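Local coordinates for protein citryl-spermidine/3,4-dihydroxybenzoyl-citryl-spermidine:spermidine ligase (Bacillus anthracis, PDB 3TO3) that catalyses the ATP-dependent condensation of spermidine with citryl-spermidine intermediates, with or without a dihydroxybenzoyl group, in the biosynthesis of the siderophore petrobactin, at residues N112-L118 with R575-I579; L153-L157 with C279-S283; A275-C279 with N289-R295. All blocks are in the same frame, centred on the assembly; numbering follows the deposited sequence.

Overall arrangement
Interactions 2 and 3 share Cys279 and run on from each other along strand 278-280, their centres about 14 Å apart. Interaction 3 pairs this strand with the end of strand 286-289 and the loop after it, at the outer end of a hairpin whose inner end carries Ser283. Interaction 2 fastens that inner end to helix 150-156, and there Ser283 donates to a phosphate oxygen of ATP. Interaction 1 stands apart, its centre about 32 Å from that of interaction 2 and about 42 Å from that of interaction 3, which lies on the opposite side of the chain's centre. It joins the start of helix 115-138 to a loop late in the chain, and the side chain of Arg576 comes within about 9 Å of the nucleotide.

Interaction 1. Residues N112-L118 with R575-I579; sequences NVEQTKL and RRLYI
The backbone of residues 112-118 meets 575-579 where helix 115-138 begins, with Glu114 at its N-cap position: Glu114 N donates to Leu577 O at 3.2 Å, with an N-H...O angle of 165°. This joins a helix start to the loop between strands 566-570 and 585-589, in the FhuF-like part of the chain. Val113 lies beside that bond. Its CG1 branch, anti to the carbonyl carbon (chi1 -69°), reaches both Leu577 CB and the end of the Tyr578 ring, approaching CZ to 3.7 Å; the tyrosine and valine side chains cross at about a right angle. Leu577 also packs on Phe108 of helix 100-110 and Phe121 of helix 115-138, which sets the loop against both helices.

Lys117 is bent at chi2 and chi3 and lies along the loop backbone. Its CB is 3.3 Å from Arg576 O, its CE is 3.2 Å from Tyr578 O, and its CD touches Ile579 CD1. Ile579 CG1 in turn meets Glu114 CG at 3.7 Å. The guanidinium of Arg576 leads elsewhere, to Ser166, but its carbonyl stays at the contact: one water donates to Arg576 O at 2.7 Å and to Lys117 O at 3.1 Å.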
loop_
_atom_site.group_PDB
_atom_site.type_symbol
_atom_site.label_atom_id
_atom_site.label_comp_id
_atom_site.label_asym_id
_atom_site.label_seq_id
_atom_site.Cartn_x
_atom_site.Cartn_y
_atom_site.Cartn_z
ATOM N N ASN B 112 -24.931 8.857 5.871
ATOM C CA ASN B 112 -23.568 9.401 5.869
ATOM C C ASN B 112 -22.462 8.595 6.571
ATOM O O ASN B 112 -22.622 8.147 7.712
ATOM C CB ASN B 112 -23.555 10.839 6.376
ATOM C CG ASN B 112 -22.525 11.681 5.658
ATOM O OD1 ASN B 112 -21.395 11.851 6.130
ATOM N ND2 ASN B 112 -22.895 12.180 4.480
ATOM N N VAL B 113 -21.341 8.403 5.872
ATOM C CA VAL B 113 -20.151 7.822 6.491
ATOM C C VAL B 113 -18.888 8.621 6.133
ATOM O O VAL B 113 -18.953 9.564 5.368
ATOM C CB VAL B 113 -19.976 6.317 6.140
ATOM C CG1 VAL B 113 -21.073 5.468 6.808
ATOM C CG2 VAL B 113 -19.965 6.091 4.624
ATOM N N GLU B 114 -17.741 8.242 6.689
ATOM C CA GLU B 114 -16.498 8.884 6.297
ATOM C C GLU B 114 -16.027 8.243 4.989
ATOM O O GLU B 114 -15.738 7.043 4.927
ATOM C CB GLU B 114 -15.444 8.783 7.420
ATOM C CG GLU B 114 -14.070 9.328 7.054
ATOM C CD GLU B 114 -14.082 10.826 6.771
ATOM O OE1 GLU B 114 -14.847 11.546 7.460
ATOM O OE2 GLU B 114 -13.329 11.280 5.865
ATOM N N GLN B 115 -15.951 9.076 3.957
ATOM C CA GLN B 115 -15.640 8.664 2.591
ATOM C C GLN B 115 -14.362 7.860 2.526
ATOM O O GLN B 115 -14.304 6.793 1.933
ATOM C CB GLN B 115 -15.446 9.902 1.718
ATOM C CG GLN B 115 -15.318 9.559 0.252
ATOM C CD GLN B 115 -16.509 8.763 -0.232
ATOM O OE1 GLN B 115 -17.652 9.209 -0.103
ATOM N NE2 GLN B 115 -16.257 7.564 -0.765
ATOM N N THR B 116 -13.331 8.426 3.131
ATOM C CA THR B 116 -12.060 7.768 3.328
ATOM C C THR B 116 -12.198 6.354 3.919
ATOM O O THR B 116 -11.621 5.406 3.398
ATOM C CB THR B 116 -11.194 8.634 4.256
ATOM O OG1 THR B 116 -10.325 9.432 3.458
ATOM C CG2 THR B 116 -10.372 7.784 5.201
ATOM N N LYS B 117 -12.947 6.211 5.006
ATOM C CA LYS B 117 -13.095 4.901 5.624
ATOM C C LYS B 117 -13.887 3.998 4.682
ATOM O O LYS B 117 -13.516 2.853 4.487
ATOM C CB LYS B 117 -13.751 4.996 7.002
ATOM C CG LYS B 117 -13.117 6.036 7.925
ATOM C CD LYS B 117 -11.948 5.455 8.696
ATOM C CE LYS B 117 -12.429 4.365 9.630
ATOM N NZ LYS B 117 -11.370 3.738 10.478
ATOM N N LEU B 118 -14.950 4.535 4.078
ATOM C CA LEU B 118 -15.732 3.794 3.078
ATOM C C LEU B 118 -14.873 3.200 1.943
ATOM O O LEU B 118 -15.010 2.044 1.585
ATOM C CB LEU B 118 -16.796 4.706 2.470
ATOM C CG LEU B 118 -17.732 4.005 1.476
ATOM C CD1 LEU B 118 -18.371 2.796 2.160
ATOM C CD2 LEU B 118 -18.814 4.954 0.948
ATOM N N ARG B 575 -17.195 0.484 13.248
ATOM C CA ARG B 575 -15.874 1.032 13.487
ATOM C C ARG B 575 -15.072 1.266 12.194
ATOM O O ARG B 575 -14.185 2.118 12.150
ATOM C CB ARG B 575 -15.119 0.126 14.459
ATOM C CG ARG B 575 -13.857 0.740 15.034
ATOM C CD ARG B 575 -13.621 0.196 16.426
ATOM N NE ARG B 575 -14.466 -0.971 16.679
ATOM C CZ ARG B 575 -14.709 -1.468 17.886
ATOM N NH1 ARG B 575 -15.489 -2.530 18.025
ATOM N NH2 ARG B 575 -14.174 -0.897 18.959
ATOM N N ARG B 576 -15.402 0.517 11.146
ATOM C CA ARG B 576 -14.683 0.588 9.882
ATOM C C ARG B 576 -15.199 1.701 9.006
ATOM O O ARG B 576 -14.583 1.995 7.970
ATOM C CB ARG B 576 -14.839 -0.721 9.094
ATOM C CG ARG B 576 -14.795 -1.968 9.935
ATOM C CD ARG B 576 -13.528 -2.761 9.691
ATOM N NE ARG B 576 -13.783 -3.914 8.832
ATOM C CZ ARG B 576 -14.285 -5.071 9.266
ATOM N NH1 ARG B 576 -14.581 -5.228 10.554
ATOM N NH2 ARG B 576 -14.497 -6.075 8.415
ATOM N N LEU B 577 -16.379 2.235 9.337
ATOM C CA LEU B 577 -16.949 3.368 8.581
ATOM C C LEU B 577 -16.796 4.780 9.175
ATOM O O LEU B 577 -17.288 5.742 8.588
ATOM C CB LEU B 577 -18.419 3.095 8.253
ATOM C CG LEU B 577 -18.624 1.672 7.721
ATOM C CD1 LEU B 577 -20.064 1.283 7.841
ATOM C CD2 LEU B 577 -18.113 1.519 6.288
ATOM N N TYR B 578 -16.183 4.913 10.353
ATOM C CA TYR B 578 -16.058 6.237 11.003
ATOM C C TYR B 578 -14.670 6.468 11.582
ATOM O O TYR B 578 -14.047 5.535 12.090
ATOM C CB TYR B 578 -17.121 6.420 12.108
ATOM C CG TYR B 578 -18.520 6.333 11.565
ATOM C CD1 TYR B 578 -19.180 7.465 11.092
ATOM C CD2 TYR B 578 -19.157 5.114 11.466
ATOM C CE1 TYR B 578 -20.452 7.372 10.563
ATOM C CE2 TYR B 578 -20.423 5.004 10.927
ATOM C CZ TYR B 578 -21.070 6.131 10.479
ATOM O OH TYR B 578 -22.332 6.008 9.944
ATOM N N ILE B 579 -14.174 7.698 11.481
ATOM C CA ILE B 579 -12.934 8.053 12.151
ATOM C C ILE B 579 -13.271 8.095 13.630
ATOM O O ILE B 579 -12.737 7.343 14.453
ATOM C CB ILE B 579 -12.445 9.461 11.724
ATOM C CG1 ILE B 579 -12.121 9.530 10.217
ATOM C CG2 ILE B 579 -11.265 9.914 12.586
ATOM C CD1 ILE B 579 -10.783 8.904 9.799
HETATM O O HOH W 1 -12.354 1.075 6.770
#

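Interaction 2. Residues L153-L157 with C279-S283; sequences LENHL and CAQQS. With ATP (adenosine-5'-triphosphate), chain E.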
loop_
_atom_site.group_PDB
_atom_site.type_symbol
_atom_site.label_atom_id
_atom_site.label_comp_id
_atom_site.label_asym_id
_atom_site.label_seq_id
_atom_site.Cartn_x
_atom_site.Cartn_y
_atom_site.Cartn_z
ATOM N N LEU B 153 -6.553 -29.870 10.342
ATOM C CA LEU B 153 -7.750 -29.028 10.415
ATOM C C LEU B 153 -7.467 -27.524 10.417
ATOM O O LEU B 153 -8.225 -26.758 9.815
ATOM C CB LEU B 153 -8.599 -29.390 11.620
ATOM C CG LEU B 153 -9.482 -30.615 11.434
ATOM C CD1 LEU B 153 -9.967 -31.107 12.783
ATOM C CD2 LEU B 153 -10.647 -30.244 10.518
ATOM N N GLU B 154 -6.410 -27.091 11.105
ATOM C CA GLU B 154 -6.091 -25.669 11.108
ATOM C C GLU B 154 -6.068 -25.167 9.670
ATOM O O GLU B 154 -6.696 -24.155 9.367
ATOM C CB GLU B 154 -4.763 -25.352 11.812
ATOM C CG GLU B 154 -4.843 -25.217 13.341
ATOM C CD GLU B 154 -5.305 -23.830 13.835
ATOM O OE1 GLU B 154 -5.412 -22.885 13.023
ATOM O OE2 GLU B 154 -5.552 -23.688 15.060
ATOM N N ASN B 155 -5.359 -25.876 8.788
ATOM C CA ASN B 155 -5.241 -25.431 7.392
ATOM C C ASN B 155 -6.386 -25.853 6.471
ATOM O O ASN B 155 -6.566 -25.280 5.395
ATOM C CB ASN B 155 -3.901 -25.852 6.787
ATOM C CG ASN B 155 -2.717 -25.332 7.590
ATOM O OD1 ASN B 155 -2.135 -26.047 8.419
ATOM N ND2 ASN B 155 -2.372 -24.070 7.366
ATOM N N HIS B 156 -7.181 -26.828 6.892
ATOM C CA HIS B 156 -8.336 -27.200 6.078
ATOM C C HIS B 156 -9.642 -26.441 6.384
ATOM O O HIS B 156 -10.574 -26.461 5.568
ATOM C CB HIS B 156 -8.504 -28.725 5.974
ATOM C CG HIS B 156 -7.470 -29.368 5.095
ATOM N ND1 HIS B 156 -7.477 -29.239 3.720
ATOM C CD2 HIS B 156 -6.375 -30.111 5.396
ATOM C CE1 HIS B 156 -6.441 -29.888 3.213
ATOM N NE2 HIS B 156 -5.758 -30.426 4.208
ATOM N N LEU B 157 -9.694 -25.696 7.491
ATOM C CA LEU B 157 -10.855 -24.834 7.631
ATOM C C LEU B 157 -10.420 -23.531 7.017
ATOM O O LEU B 157 -9.733 -22.710 7.631
ATOM C CB LEU B 157 -11.168 -24.552 9.100
ATOM C CG LEU B 157 -11.225 -25.659 10.133
ATOM C CD1 LEU B 157 -11.228 -24.983 11.503
ATOM C CD2 LEU B 157 -12.450 -26.526 9.911
ATOM N N CYS B 279 4.958 -23.874 8.891
ATOM C CA CYS B 279 3.753 -23.792 8.112
ATOM C C CYS B 279 2.768 -22.898 8.870
ATOM O O CYS B 279 2.642 -23.019 10.085
ATOM C CB CYS B 279 3.220 -25.203 7.976
ATOM S SG CYS B 279 1.779 -25.308 7.011
ATOM N N ALA B 280 2.096 -21.986 8.177
ATOM C CA ALA B 280 1.183 -21.050 8.846
ATOM C C ALA B 280 -0.047 -21.737 9.378
ATOM O O ALA B 280 -0.501 -22.699 8.784
ATOM C CB ALA B 280 0.742 -19.912 7.894
ATOM N N GLN B 281 -0.578 -21.217 10.487
ATOM C CA GLN B 281 -1.923 -21.544 10.983
ATOM C C GLN B 281 -2.984 -20.557 10.452
ATOM O O GLN B 281 -2.691 -19.733 9.592
ATOM C CB GLN B 281 -1.927 -21.523 12.504
ATOM C CG GLN B 281 -0.867 -22.423 13.097
ATOM C CD GLN B 281 -0.991 -22.570 14.613
ATOM O OE1 GLN B 281 -0.862 -21.590 15.354
ATOM N NE2 GLN B 281 -1.238 -23.802 15.078
ATOM N N GLN B 282 -4.207 -20.630 10.969
ATOM C CA GLN B 282 -5.275 -19.724 10.553
ATOM C C GLN B 282 -4.883 -18.272 10.689
ATOM O O GLN B 282 -5.404 -17.428 9.973
ATOM C CB GLN B 282 -6.525 -19.940 11.400
ATOM C CG GLN B 282 -7.385 -21.127 10.985
ATOM C CD GLN B 282 -8.603 -21.294 11.885
ATOM O OE1 GLN B 282 -9.727 -21.034 11.461
ATOM N NE2 GLN B 282 -8.379 -21.713 13.147
ATOM N N SER B 283 -3.980 -17.980 11.621
ATOM C CA SER B 283 -3.567 -16.607 11.929
ATOM C C SER B 283 -2.572 -16.066 10.912
ATOM O O SER B 283 -2.469 -14.852 10.698
ATOM C CB SER B 283 -3.040 -16.510 13.382
ATOM O OG SER B 283 -1.670 -16.134 13.493
HETATM P PB ATP E . -3.449 -14.084 16.126
HETATM O O1B ATP E . -2.266 -13.959 15.200
HETATM O O2B ATP E . -3.443 -12.943 17.109
HETATM O O3B ATP E . -3.395 -15.471 16.865
HETATM P PA ATP E . -5.217 -12.851 14.469
HETATM O O1A ATP E . -3.979 -12.087 14.042
HETATM O O2A ATP E . -6.192 -11.993 15.267
HETATM O O3A ATP E . -4.797 -14.073 15.334
HETATM O "O5'" ATP E . -5.915 -13.366 13.159
HETATM C "C5'" ATP E . -6.645 -14.535 13.158
HETATM C "C4'" ATP E . -7.547 -14.726 12.074
HETATM O "O4'" ATP E . -8.556 -15.728 12.441
HETATM C "C3'" ATP E . -8.293 -13.479 11.788
HETATM O "O3'" ATP E . -8.063 -13.079 10.492
HETATM C "C2'" ATP E . -9.710 -13.827 11.996
HETATM O "O2'" ATP E . -10.508 -13.185 11.094
HETATM C "C1'" ATP E . -9.707 -15.301 11.777
HETATM N N9 ATP E . -10.884 -16.000 12.221
HETATM C C8 ATP E . -11.582 -16.858 11.456
HETATM N N7 ATP E . -12.606 -17.321 12.188
HETATM C C5 ATP E . -12.561 -16.769 13.421
HETATM C C6 ATP E . -13.365 -16.900 14.563
HETATM N N6 ATP E . -14.505 -17.773 14.529
HETATM N N1 ATP E . -13.050 -16.196 15.674
HETATM C C2 ATP E . -11.976 -15.378 15.686
HETATM N N3 ATP E . -11.184 -15.229 14.600
HETATM C C4 ATP E . -11.449 -15.910 13.454
HETATM O O HOH W 2 -11.548 -20.416 9.238
#
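Gln282 and Glu154 meet through two hydrogen bonds onto one carboxylate oxygen. Gln282 N donates to Glu154 OE1 at 3.3 Å, nearly along the C-O axis, while Gln282 NE2 reaches the same OE1 at 3.2 Å from above the carboxylate plane. The donors come from opposite faces of that plane. With CG anti to the carbonyl carbon (chi1 -84°), a bend at chi2 (-83°) brings the carboxylate round to the loop, and its other oxygen, OE2, takes a weak bond from Tyr150. A third direct bond lies one helix residue on: Asn155 ND2 donates to Ala280 O at 2.7 Å, almost straight at 169° and in its own amide plane. The same amide nitrogen also bonds Tyr183 O.

Water extends the polar contact, giving a 2.9 Å bond to Gln282 OE1 and a weak one to Leu157 O; Gln282 OE1 is also bonded to Asn388. Apolar cover comes from Pro386, which touches Glu154, Leu157 and Gln282.

The ligand contact follows directly, since Ser283 OG donates to ATP O1B at 2.8 Å. In this buried setting the paired donors on OE1 would be expected to stabilise a charged carboxylate. The same bonds tie the backbone at Gln282, next to the serine that meets the phosphate, to helix 150-156.

Interaction 3. Residues A275-C279 with N289-R295; sequences ADDYC and NVTNPKR
An antiparallel hairpin of strands 278-280 and 286-289 ends here, with Tyr278 and Asn289 as a non-hydrogen-bonded pair and the chain then turning away toward strand 297-306. Val290 N donates to Asp277 O at 2.8 Å, and one residue on, a side chain replaces the backbone as acceptor: Asp277 N donates to Thr291 OG1 at 3.0 Å. Within the pair, Asn289 CA sits off-centre over one face of the Tyr278 ring in a CH-pi contact, 4.0 Å from the centroid. Val290 CG2, anti to its carbonyl carbon, presses on Cys279 CB.

Asn289 has its CG anti to the backbone N (chi1 -175°), which carries the amide back to Asp276. Asn289 ND2 bonds Asp276 OD2 at 2.9 Å, almost straight (175°) and on the anti side of the carboxylate. Its OD1 accepts from Asn292 N in an Asx motif. Asn292 also begins a type I turn that runs to Arg295. That turn brings Arg295 back to Asp276, the two side chains crossing at about a right angle, where NH1 forms a salt bridge with Asp276 OD2 at 2.8 Å, a weak hydrogen bond by its angle; Arg295 NE pairs with Glu218. A water accepts from both Tyr278 OH, at 2.6 Å, and Asn289 ND2, at 3.2 Å.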
loop_
_atom_site.group_PDB
_atom_site.type_symbol
_atom_site.label_atom_id
_atom_site.label_comp_id
_atom_site.label_asym_id
_atom_site.label_seq_id
_atom_site.Cartn_x
_atom_site.Cartn_y
_atom_site.Cartn_z
ATOM N N ALA B 275 16.737 -24.120 10.143
ATOM C CA ALA B 275 16.926 -25.489 9.667
ATOM C C ALA B 275 15.561 -26.120 9.411
ATOM O O ALA B 275 15.358 -26.807 8.422
ATOM C CB ALA B 275 17.724 -26.358 10.721
ATOM N N ASP B 276 14.634 -25.900 10.336
ATOM C CA ASP B 276 13.299 -26.485 10.239
ATOM C C ASP B 276 12.370 -25.724 9.277
ATOM O O ASP B 276 12.532 -24.517 9.034
ATOM C CB ASP B 276 12.657 -26.611 11.639
ATOM C CG ASP B 276 13.441 -27.570 12.571
ATOM O OD1 ASP B 276 14.343 -28.298 12.088
ATOM O OD2 ASP B 276 13.145 -27.611 13.786
ATOM N N ASP B 277 11.399 -26.450 8.748
ATOM C CA ASP B 277 10.330 -25.884 7.944
ATOM C C ASP B 277 9.140 -25.523 8.838
ATOM O O ASP B 277 8.848 -26.198 9.821
ATOM C CB ASP B 277 9.880 -26.898 6.897
ATOM C CG ASP B 277 10.894 -27.074 5.793
ATOM O OD1 ASP B 277 11.552 -26.085 5.428
ATOM O OD2 ASP B 277 11.051 -28.202 5.298
ATOM N N TYR B 278 8.467 -24.442 8.494
ATOM C CA TYR B 278 7.307 -24.022 9.237
ATOM C C TYR B 278 6.130 -23.914 8.299
ATOM O O TYR B 278 6.264 -23.876 7.069
ATOM C CB TYR B 278 7.552 -22.690 9.957
ATOM C CG TYR B 278 8.472 -22.810 11.154
ATOM C CD1 TYR B 278 7.966 -22.803 12.440
ATOM C CD2 TYR B 278 9.855 -22.948 10.992
ATOM C CE1 TYR B 278 8.801 -22.925 13.539
ATOM C CE2 TYR B 278 10.699 -23.064 12.079
ATOM C CZ TYR B 278 10.161 -23.059 13.352
ATOM O OH TYR B 278 10.985 -23.177 14.443
ATOM N N CYS B 279 4.958 -23.874 8.891
ATOM C CA CYS B 279 3.753 -23.792 8.112
ATOM C C CYS B 279 2.768 -22.898 8.870
ATOM O O CYS B 279 2.642 -23.019 10.085
ATOM C CB CYS B 279 3.220 -25.203 7.976
ATOM S SG CYS B 279 1.779 -25.308 7.011
ATOM N N ASN B 289 6.054 -25.656 13.679
ATOM C CA ASN B 289 7.235 -26.287 13.165
ATOM C C ASN B 289 6.778 -27.605 12.542
ATOM O O ASN B 289 6.219 -28.462 13.223
ATOM C CB ASN B 289 8.186 -26.495 14.341
ATOM C CG ASN B 289 9.513 -27.048 13.928
ATOM O OD1 ASN B 289 9.578 -27.966 13.126
ATOM N ND2 ASN B 289 10.588 -26.497 14.483
ATOM N N VAL B 290 6.976 -27.752 11.236
ATOM C CA VAL B 290 6.477 -28.929 10.516
ATOM C C VAL B 290 7.410 -30.122 10.705
ATOM O O VAL B 290 6.988 -31.276 10.743
ATOM C CB VAL B 290 6.377 -28.675 9.001
ATOM C CG1 VAL B 290 5.898 -29.912 8.311
ATOM C CG2 VAL B 290 5.434 -27.558 8.711
ATOM N N THR B 291 8.692 -29.811 10.788
ATOM C CA THR B 291 9.753 -30.784 10.891
ATOM C C THR B 291 9.738 -31.434 12.267
ATOM O O THR B 291 10.003 -32.626 12.396
ATOM C CB THR B 291 11.109 -30.086 10.700
ATOM O OG1 THR B 291 11.117 -29.374 9.449
ATOM C CG2 THR B 291 12.243 -31.098 10.730
ATOM N N ASN B 292 9.435 -30.646 13.293
ATOM C CA ASN B 292 9.426 -31.146 14.668
ATOM C C ASN B 292 8.200 -30.644 15.450
ATOM O O ASN B 292 8.265 -29.635 16.154
ATOM C CB ASN B 292 10.729 -30.769 15.395
ATOM C CG ASN B 292 11.972 -31.407 14.765
ATOM O OD1 ASN B 292 12.823 -30.712 14.204
ATOM N ND2 ASN B 292 12.089 -32.723 14.874
ATOM N N PRO B 293 7.076 -31.353 15.323
ATOM C CA PRO B 293 5.775 -30.892 15.835
ATOM C C PRO B 293 5.744 -30.586 17.331
ATOM O O PRO B 293 4.888 -29.815 17.762
ATOM C CB PRO B 293 4.837 -32.043 15.497
ATOM C CG PRO B 293 5.503 -32.724 14.304
ATOM C CD PRO B 293 6.972 -32.619 14.576
ATOM N N LYS B 294 6.660 -31.138 18.118
ATOM C CA LYS B 294 6.658 -30.819 19.554
ATOM C C LYS B 294 7.303 -29.457 19.841
ATOM O O LYS B 294 7.094 -28.862 20.894
ATOM C CB LYS B 294 7.353 -31.906 20.375
ATOM C CG LYS B 294 6.827 -33.321 20.135
ATOM C CD LYS B 294 5.443 -33.517 20.723
ATOM C CE LYS B 294 5.188 -34.999 21.064
ATOM N NZ LYS B 294 5.862 -35.461 22.321
ATOM N N ARG B 295 8.099 -28.977 18.905
ATOM C CA ARG B 295 8.723 -27.682 19.066
ATOM C C ARG B 295 7.667 -26.577 19.098
ATOM O O ARG B 295 6.560 -26.746 18.595
ATOM C CB ARG B 295 9.720 -27.479 17.945
ATOM C CG ARG B 295 10.876 -28.490 18.052
ATOM C CD ARG B 295 12.009 -27.904 18.874
ATOM N NE ARG B 295 12.496 -26.713 18.199
ATOM C CZ ARG B 295 13.174 -26.753 17.057
ATOM N NH1 ARG B 295 13.461 -27.935 16.528
ATOM N NH2 ARG B 295 13.570 -25.623 16.454
HETATM O O HOH W 3 15.969 -28.599 14.223
HETATM O O HOH W 4 9.856 -24.167 16.570
#